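Local coordinates for glycosyl hydrolase family 2, TIM barrel domain protein (Faecalibacterium prausnitzii A2-165, PDB 6ED2) that probably hydrolyses beta-glucuronides, acting as a beta-glucuronidase of glycosyl hydrolase family 2 in a human gut bacterium, at residues 335-340 against 364-369; 314-319 against 371-376. One frame throughout, in Å; residues are numbered along the deposited sequence.

This part of a TIM barrel shows how nested contacts close successive loops. From the N terminus, the chain runs up strand 312-320, turns back through helix 334-347, passes strand 351-353 and helix 361-370, and enters strand 373-377. Interaction 1 joins the two helices and closes the smaller loop, around strand 351-353. Interaction 2 joins strand 312-320 to strand 373-377 and closes the larger loop, within which interaction 1 is nested. One contact therefore ties the outer helical layer, the other the inside of the barrel. Between the layers, Tyr364 OH lies 2.7 Å from Asp376 OD1, a probable hydrogen bond, and Ala367 CB packs on Ile374 CD1.

Interaction 1: residues 335-340 against 364-369; sequences PTVKRD and YQMADE
Met366 reaches across from helix 361-370 to Val337 and Lys338 of helix 334-347, two helices that stand side by side in the outer layer of the TIM barrel. It is a compact example of how helices that keep their distance can be bridged by one long side chain: the nearest CA atoms, those of Lys338 and Met366, are 8.0 Å apart. Walking along 364-369, Tyr364 comes first, packing on Ile374 of strand 373-377; its ring also meets that of His430. Met366 follows and supplies all the direct contact from its side. With CG anti to the backbone N (chi1 175°) the chain leaves straight for the other helix, and then bends at both later torsions, with chi3 at -61°. The sulfur comes to rest against the backbone of the first helix, with Met366 SD 4.0 Å from Lys338 CA and 4.1 Å from Val337 O. The side chains of Val337 and Met366 run antiparallel past one another, and one valine methyl, Val337 CG1, touches Met366 SD at 4.1 Å. Beyond the methionine, Ala367 packs on Phe341 and Asp368 bonds to His430 and Ser432. The seam is buried partly by a second subunit, whose Ser70 packs on Met366 and offers its carbonyl O to Lys338 NZ. While the lysine's ammonium is held there, its aliphatic chain runs beside the methionine tip, placing Lys338 CD 4.2 Å from Met366 CE.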
ATOM      1  N   PRO A 335      -0.970 -26.094  -5.457  1.00 25.22           N
ATOM      2  CA  PRO A 335      -1.160 -25.358  -4.192  1.00 26.95           C
ATOM      3  C   PRO A 335      -2.091 -24.170  -4.348  1.00 25.21           C
ATOM      4  O   PRO A 335      -2.980 -23.975  -3.508  1.00 20.54           O
ATOM      5  CB  PRO A 335       0.272 -24.948  -3.805  1.00 26.51           C
ATOM      6  CG  PRO A 335       1.110 -26.074  -4.373  1.00 27.69           C
ATOM      7  CD  PRO A 335       0.458 -26.322  -5.739  1.00 21.94           C
ATOM      8  N   THR A 336      -1.934 -23.384  -5.421  1.00 25.58           N
ATOM      9  CA  THR A 336      -2.865 -22.280  -5.666  1.00 25.93           C
ATOM     10  C   THR A 336      -4.289 -22.793  -5.850  1.00 27.67           C
ATOM     11  O   THR A 336      -5.245 -22.187  -5.344  1.00 23.64           O
ATOM     12  CB  THR A 336      -2.442 -21.476  -6.895  1.00 31.09           C
ATOM     13  OG1 THR A 336      -1.084 -21.053  -6.758  1.00 28.91           O
ATOM     14  CG2 THR A 336      -3.336 -20.260  -7.053  1.00 31.12           C
ATOM     15  N   VAL A 337      -4.447 -23.922  -6.559  1.00 26.08           N
ATOM     16  CA  VAL A 337      -5.776 -24.489  -6.784  1.00 24.60           C
ATOM     17  C   VAL A 337      -6.425 -24.881  -5.460  1.00 27.49           C
ATOM     18  O   VAL A 337      -7.604 -24.579  -5.210  1.00 25.05           O
ATOM     19  CB  VAL A 337      -5.696 -25.683  -7.752  1.00 29.77           C
ATOM     20  CG1 VAL A 337      -7.049 -26.367  -7.854  1.00 24.10           C
ATOM     21  CG2 VAL A 337      -5.221 -25.219  -9.147  1.00 25.30           C
ATOM     22  N   LYS A 338      -5.668 -25.559  -4.590  1.00 25.23           N
ATOM     23  CA  LYS A 338      -6.201 -25.934  -3.282  1.00 22.05           C
ATOM     24  C   LYS A 338      -6.605 -24.699  -2.492  1.00 22.76           C
ATOM     25  O   LYS A 338      -7.710 -24.626  -1.948  1.00 25.79           O
ATOM     26  CB  LYS A 338      -5.164 -26.754  -2.508  1.00 23.90           C
ATOM     27  CG  LYS A 338      -5.570 -27.103  -1.070  1.00 23.63           C
ATOM     28  CD  LYS A 338      -6.613 -28.206  -1.048  1.00 25.31           C
ATOM     29  CE  LYS A 338      -7.232 -28.352   0.314  1.00 21.97           C
ATOM     30  NZ  LYS A 338      -8.275 -29.394   0.330  1.00 27.10           N
ATOM     31  N   ARG A 339      -5.717 -23.711  -2.420  1.00 25.03           N
ATOM     32  CA  ARG A 339      -6.031 -22.478  -1.704  1.00 25.28           C
ATOM     33  C   ARG A 339      -7.279 -21.809  -2.280  1.00 23.29           C
ATOM     34  O   ARG A 339      -8.137 -21.327  -1.529  1.00 24.19           O
ATOM     35  CB  ARG A 339      -4.823 -21.536  -1.761  1.00 25.13           C
ATOM     36  CG  ARG A 339      -5.078 -20.121  -1.270  1.00 26.91           C
ATOM     37  CD  ARG A 339      -5.214 -20.052   0.243  1.00 23.26           C
ATOM     38  NE  ARG A 339      -5.253 -18.657   0.686  1.00 25.71           N
ATOM     39  CZ  ARG A 339      -5.495 -18.273   1.936  1.00 26.22           C
ATOM     40  NH1 ARG A 339      -5.725 -19.179   2.876  1.00 24.14           N
ATOM     41  NH2 ARG A 339      -5.509 -16.982   2.246  1.00 24.29           N
ATOM     42  N   ASP A 340      -7.411 -21.788  -3.609  1.00 24.13           N
ATOM     43  CA  ASP A 340      -8.573 -21.129  -4.220  1.00 27.23           C
ATOM     44  C   ASP A 340      -9.875 -21.819  -3.812  1.00 27.96           C
ATOM     45  O   ASP A 340     -10.855 -21.153  -3.448  1.00 26.42           O
ATOM     46  CB  ASP A 340      -8.424 -21.088  -5.748  1.00 26.42           C
ATOM     47  CG  ASP A 340      -7.324 -20.117  -6.216  1.00 30.48           C
ATOM     48  OD1 ASP A 340      -6.704 -19.443  -5.358  1.00 34.57           O
ATOM     49  OD2 ASP A 340      -7.066 -20.019  -7.440  1.00 33.47           O
ATOM     50  N   TYR A 364     -11.257 -29.152 -12.428  1.00 26.66           N
ATOM     51  CA  TYR A 364     -12.557 -29.828 -12.427  1.00 26.35           C
ATOM     52  C   TYR A 364     -12.548 -31.014 -11.480  1.00 28.07           C
ATOM     53  O   TYR A 364     -13.553 -31.294 -10.805  1.00 24.47           O
ATOM     54  CB  TYR A 364     -12.935 -30.322 -13.832  1.00 25.46           C
ATOM     55  CG  TYR A 364     -12.919 -29.266 -14.916  1.00 25.35           C
ATOM     56  CD1 TYR A 364     -14.113 -28.722 -15.401  1.00 20.30           C
ATOM     57  CD2 TYR A 364     -11.715 -28.817 -15.460  1.00 20.07           C
ATOM     58  CE1 TYR A 364     -14.104 -27.739 -16.409  1.00 22.54           C
ATOM     59  CE2 TYR A 364     -11.691 -27.844 -16.451  1.00 26.12           C
ATOM     60  CZ  TYR A 364     -12.901 -27.315 -16.935  1.00 24.15           C
ATOM     61  OH  TYR A 364     -12.881 -26.351 -17.916  1.00 22.36           O
ATOM     62  N   GLN A 365     -11.431 -31.745 -11.446  1.00 25.92           N
ATOM     63  CA  GLN A 365     -11.330 -32.876 -10.533  1.00 27.69           C
ATOM     64  C   GLN A 365     -11.516 -32.419  -9.090  1.00 26.50           C
ATOM     65  O   GLN A 365     -12.192 -33.088  -8.297  1.00 27.97           O
ATOM     66  CB  GLN A 365      -9.984 -33.575 -10.726  1.00 28.76           C
ATOM     67  CG  GLN A 365      -9.786 -34.148 -12.146  1.00 27.77           C
ATOM     68  CD  GLN A 365      -8.356 -34.644 -12.383  1.00 32.30           C
ATOM     69  OE1 GLN A 365      -7.513 -34.606 -11.483  1.00 32.84           O
ATOM     70  NE2 GLN A 365      -8.088 -35.126 -13.587  1.00 30.36           N
ATOM     71  N   MET A 366     -10.956 -31.256  -8.743  1.00 28.33           N
ATOM     72  CA  MET A 366     -11.129 -30.749  -7.383  1.00 31.78           C
ATOM     73  C   MET A 366     -12.560 -30.285  -7.154  1.00 25.93           C
ATOM     74  O   MET A 366     -13.125 -30.520  -6.081  1.00 25.57           O
ATOM     75  CB  MET A 366     -10.139 -29.609  -7.095  1.00 30.22           C
ATOM     76  CG  MET A 366     -10.366 -28.954  -5.715  1.00 35.59           C
ATOM     77  SD  MET A 366      -8.895 -28.401  -4.793  1.00 41.19           S
ATOM     78  CE  MET A 366      -8.050 -29.974  -4.604  1.00 38.08           C
ATOM     79  N   ALA A 367     -13.152 -29.594  -8.138  1.00 27.43           N
ATOM     80  CA  ALA A 367     -14.577 -29.266  -8.043  1.00 26.62           C
ATOM     81  C   ALA A 367     -15.413 -30.526  -7.851  1.00 24.41           C
ATOM     82  O   ALA A 367     -16.351 -30.536  -7.049  1.00 25.60           O
ATOM     83  CB  ALA A 367     -15.034 -28.497  -9.280  1.00 24.10           C
ATOM     84  N   ASP A 368     -15.060 -31.612  -8.551  1.00 22.77           N
ATOM     85  CA  ASP A 368     -15.765 -32.878  -8.359  1.00 27.88           C
ATOM     86  C   ASP A 368     -15.724 -33.321  -6.903  1.00 30.56           C
ATOM     87  O   ASP A 368     -16.713 -33.848  -6.378  1.00 31.09           O
ATOM     88  CB  ASP A 368     -15.158 -33.967  -9.248  1.00 24.60           C
ATOM     89  CG  ASP A 368     -15.517 -33.805 -10.722  1.00 30.70           C
ATOM     90  OD1 ASP A 368     -16.334 -32.920 -11.090  1.00 28.34           O
ATOM     91  OD2 ASP A 368     -14.960 -34.570 -11.533  1.00 32.20           O
ATOM     92  N   GLU A 369     -14.585 -33.115  -6.231  1.00 31.09           N
ATOM     93  CA  GLU A 369     -14.431 -33.588  -4.855  1.00 26.77           C
ATOM     94  C   GLU A 369     -15.007 -32.614  -3.842  1.00 29.90           C
ATOM     95  O   GLU A 369     -15.487 -33.041  -2.786  1.00 33.65           O
ATOM     96  CB  GLU A 369     -12.957 -33.829  -4.537  1.00 33.22           C
ATOM     97  CG  GLU A 369     -12.371 -35.064  -5.199  1.00 41.38           C
ATOM     98  CD  GLU A 369     -10.890 -35.231  -4.889  1.00 56.42           C
ATOM     99  OE1 GLU A 369     -10.385 -34.511  -3.997  1.00 53.85           O
ATOM    100  OE2 GLU A 369     -10.234 -36.075  -5.540  1.00 66.91           O
TER

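Interaction 2: residues 314-319 against 371-376; sequences VYLRGF and GFLIID
Leu373 pushes a single methyl against both Val314 and Leu316, joining strands 312-320 and 373-377 inside the TIM barrel. The two strands are not neighbours in the sheet: each pairs in parallel with 351-353, which lies between them. What they share is the barrel core, and the general lesson is that strands separated by a third can still interlock through the side chains they send inward. The bump is Leu373 CD1, and the hollow is formed by Val314 CG1 at 4.1 Å and Leu316 CD2 at 3.8 Å. Leu373 meets Leu316 at about a right angle and lies obliquely across Val314, its one methyl touching both. Leu373 CD1 points far into the barrel because it is anti to CA (chi2 177°), which makes this branch the leading end of the side chain. Leu316 is forked as well: its CD2 receives Leu373, while its CD1 looks further along the opposing strand, to Ile375 CD1 at a looser 4.5 Å. Beyond this cluster, strand 433-440 continues the hydrophobic fill, with Ile434 against Leu373. Away from this core, Arg317 folds back on its own strand and donates from both NE and NH2 to Tyr315 O, while the carbonyls of Trp619, Leu622 and Pro623 take other bonds of the guanidinium. Asn350 ND2 gives Tyr315 O another bond. That oxygen lies in the guanidinium plane, 3.0 Å from Arg317 NH2, with an N-H...O angle of 156°; the bond from Arg317 NE to Tyr315 O is more bent, at 145°, and longer, at 3.2 Å.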
ATOM      1  N   VAL A 314     -31.224 -24.649  -7.069  1.00 30.38           N
ATOM      2  CA  VAL A 314     -29.995 -24.069  -6.531  1.00 31.15           C
ATOM      3  C   VAL A 314     -29.857 -22.656  -7.067  1.00 30.73           C
ATOM      4  O   VAL A 314     -29.919 -22.443  -8.285  1.00 28.59           O
ATOM      5  CB  VAL A 314     -28.738 -24.881  -6.906  1.00 27.51           C
ATOM      6  CG1 VAL A 314     -27.500 -24.176  -6.363  1.00 32.16           C
ATOM      7  CG2 VAL A 314     -28.818 -26.280  -6.349  1.00 33.86           C
ATOM      8  N   TYR A 315     -29.654 -21.699  -6.168  1.00 31.92           N
ATOM      9  CA  TYR A 315     -29.320 -20.336  -6.554  1.00 26.95           C
ATOM     10  C   TYR A 315     -27.801 -20.246  -6.670  1.00 26.66           C
ATOM     11  O   TYR A 315     -27.087 -20.434  -5.679  1.00 28.82           O
ATOM     12  CB  TYR A 315     -29.870 -19.326  -5.542  1.00 26.34           C
ATOM     13  CG  TYR A 315     -29.570 -17.900  -5.925  1.00 30.95           C
ATOM     14  CD1 TYR A 315     -30.431 -17.181  -6.760  1.00 27.99           C
ATOM     15  CD2 TYR A 315     -28.401 -17.276  -5.492  1.00 27.59           C
ATOM     16  CE1 TYR A 315     -30.134 -15.860  -7.143  1.00 26.87           C
ATOM     17  CE2 TYR A 315     -28.100 -15.968  -5.862  1.00 27.08           C
ATOM     18  CZ  TYR A 315     -28.967 -15.267  -6.685  1.00 32.34           C
ATOM     19  OH  TYR A 315     -28.654 -13.969  -7.041  1.00 28.32           O
ATOM     20  N   LEU A 316     -27.311 -19.989  -7.881  1.00 25.78           N
ATOM     21  CA  LEU A 316     -25.879 -20.021  -8.138  1.00 25.43           C
ATOM     22  C   LEU A 316     -25.224 -18.770  -7.559  1.00 31.05           C
ATOM     23  O   LEU A 316     -25.729 -17.654  -7.733  1.00 28.47           O
ATOM     24  CB  LEU A 316     -25.609 -20.113  -9.645  1.00 25.11           C
ATOM     25  CG  LEU A 316     -26.362 -21.157 -10.501  1.00 30.76           C
ATOM     26  CD1 LEU A 316     -25.939 -21.110 -11.985  1.00 22.89           C
ATOM     27  CD2 LEU A 316     -26.191 -22.577  -9.967  1.00 26.51           C
ATOM     28  N   ARG A 317     -24.107 -18.959  -6.860  1.00 28.08           N
ATOM     29  CA  ARG A 317     -23.316 -17.854  -6.321  1.00 27.79           C
ATOM     30  C   ARG A 317     -21.848 -18.233  -6.424  1.00 28.63           C
ATOM     31  O   ARG A 317     -21.468 -19.368  -6.103  1.00 28.19           O
ATOM     32  CB  ARG A 317     -23.688 -17.530  -4.860  1.00 26.81           C
ATOM     33  CG  ARG A 317     -23.299 -18.615  -3.854  1.00 27.67           C
ATOM     34  CD  ARG A 317     -24.267 -18.668  -2.688  1.00 27.35           C
ATOM     35  NE  ARG A 317     -25.543 -19.237  -3.104  1.00 32.11           N
ATOM     36  CZ  ARG A 317     -26.568 -19.465  -2.287  1.00 34.20           C
ATOM     37  NH1 ARG A 317     -26.471 -19.177  -0.994  1.00 29.09           N
ATOM     38  NH2 ARG A 317     -27.694 -19.988  -2.767  1.00 28.67           N
ATOM     39  N   GLY A 318     -21.030 -17.293  -6.884  1.00 26.69           N
ATOM     40  CA  GLY A 318     -19.626 -17.576  -7.070  1.00 26.69           C
ATOM     41  C   GLY A 318     -18.942 -16.597  -7.988  1.00 26.30           C
ATOM     42  O   GLY A 318     -19.187 -15.389  -7.904  1.00 26.93           O
ATOM     43  N   PHE A 319     -18.106 -17.097  -8.895  1.00 27.77           N
ATOM     44  CA  PHE A 319     -17.136 -16.232  -9.544  1.00 26.49           C
ATOM     45  C   PHE A 319     -17.005 -16.543 -11.022  1.00 28.03           C
ATOM     46  O   PHE A 319     -17.181 -17.683 -11.460  1.00 25.45           O
ATOM     47  CB  PHE A 319     -15.735 -16.374  -8.913  1.00 25.02           C
ATOM     48  CG  PHE A 319     -15.715 -16.175  -7.436  1.00 24.03           C
ATOM     49  CD1 PHE A 319     -15.616 -14.891  -6.898  1.00 25.96           C
ATOM     50  CD2 PHE A 319     -15.787 -17.270  -6.578  1.00 25.27           C
ATOM     51  CE1 PHE A 319     -15.591 -14.698  -5.527  1.00 23.08           C
ATOM     52  CE2 PHE A 319     -15.779 -17.096  -5.190  1.00 27.37           C
ATOM     53  CZ  PHE A 319     -15.684 -15.814  -4.662  1.00 28.35           C
ATOM     54  N   GLY A 371     -17.620 -30.599  -4.434  1.00 29.48           N
ATOM     55  CA  GLY A 371     -19.022 -30.315  -4.691  1.00 30.72           C
ATOM     56  C   GLY A 371     -19.281 -28.894  -5.150  1.00 31.08           C
ATOM     57  O   GLY A 371     -20.134 -28.200  -4.590  1.00 33.93           O
ATOM     58  N   PHE A 372     -18.541 -28.447  -6.160  1.00 28.04           N
ATOM     59  CA  PHE A 372     -18.727 -27.137  -6.768  1.00 29.48           C
ATOM     60  C   PHE A 372     -19.329 -27.305  -8.158  1.00 30.82           C
ATOM     61  O   PHE A 372     -19.066 -28.295  -8.843  1.00 27.48           O
ATOM     62  CB  PHE A 372     -17.402 -26.371  -6.870  1.00 29.07           C
ATOM     63  CG  PHE A 372     -17.079 -25.553  -5.646  1.00 32.15           C
ATOM     64  CD1 PHE A 372     -16.484 -26.138  -4.540  1.00 30.60           C
ATOM     65  CD2 PHE A 372     -17.373 -24.198  -5.604  1.00 28.94           C
ATOM     66  CE1 PHE A 372     -16.191 -25.384  -3.410  1.00 30.40           C
ATOM     67  CE2 PHE A 372     -17.088 -23.438  -4.471  1.00 31.68           C
ATOM     68  CZ  PHE A 372     -16.494 -24.030  -3.375  1.00 27.59           C
ATOM     69  N   LEU A 373     -20.160 -26.345  -8.555  1.00 26.33           N
ATOM     70  CA  LEU A 373     -20.784 -26.333  -9.869  1.00 26.97           C
ATOM     71  C   LEU A 373     -19.954 -25.479 -10.814  1.00 23.55           C
ATOM     72  O   LEU A 373     -19.530 -24.376 -10.457  1.00 25.76           O
ATOM     73  CB  LEU A 373     -22.210 -25.775  -9.784  1.00 25.91           C
ATOM     74  CG  LEU A 373     -23.118 -26.402  -8.733  1.00 26.70           C
ATOM     75  CD1 LEU A 373     -24.476 -25.709  -8.702  1.00 28.08           C
ATOM     76  CD2 LEU A 373     -23.276 -27.894  -9.026  1.00 25.98           C
ATOM     77  N   ILE A 374     -19.760 -25.973 -12.031  1.00 25.75           N
ATOM     78  CA  ILE A 374     -18.938 -25.307 -13.039  1.00 22.65           C
ATOM     79  C   ILE A 374     -19.779 -25.020 -14.274  1.00 28.65           C
ATOM     80  O   ILE A 374     -20.440 -25.924 -14.806  1.00 27.35           O
ATOM     81  CB  ILE A 374     -17.730 -26.173 -13.433  1.00 23.50           C
ATOM     82  CG1 ILE A 374     -16.785 -26.356 -12.234  1.00 24.47           C
ATOM     83  CG2 ILE A 374     -17.009 -25.576 -14.653  1.00 18.87           C
ATOM     84  CD1 ILE A 374     -15.497 -27.059 -12.607  1.00 23.16           C
ATOM     85  N   ILE A 375     -19.710 -23.782 -14.753  1.00 24.41           N
ATOM     86  CA  ILE A 375     -20.118 -23.426 -16.103  1.00 25.13           C
ATOM     87  C   ILE A 375     -18.873 -23.442 -16.978  1.00 24.75           C
ATOM     88  O   ILE A 375     -17.972 -22.619 -16.804  1.00 28.38           O
ATOM     89  CB  ILE A 375     -20.813 -22.061 -16.147  1.00 29.04           C
ATOM     90  CG1 ILE A 375     -22.024 -22.060 -15.204  1.00 24.53           C
ATOM     91  CG2 ILE A 375     -21.227 -21.739 -17.573  1.00 21.51           C
ATOM     92  CD1 ILE A 375     -22.739 -20.721 -15.123  1.00 21.85           C
ATOM     93  N   ASP A 376     -18.829 -24.370 -17.930  1.00 28.43           N
ATOM     94  CA  ASP A 376     -17.639 -24.655 -18.722  1.00 25.34           C
ATOM     95  C   ASP A 376     -17.671 -23.810 -19.988  1.00 27.17           C
ATOM     96  O   ASP A 376     -18.640 -23.876 -20.762  1.00 29.76           O
ATOM     97  CB  ASP A 376     -17.597 -26.144 -19.068  1.00 24.27           C
ATOM     98  CG  ASP A 376     -16.174 -26.691 -19.246  1.00 31.40           C
ATOM     99  OD1 ASP A 376     -15.171 -25.924 -19.218  1.00 25.86           O
ATOM    100  OD2 ASP A 376     -16.075 -27.924 -19.438  1.00 28.12           O
TER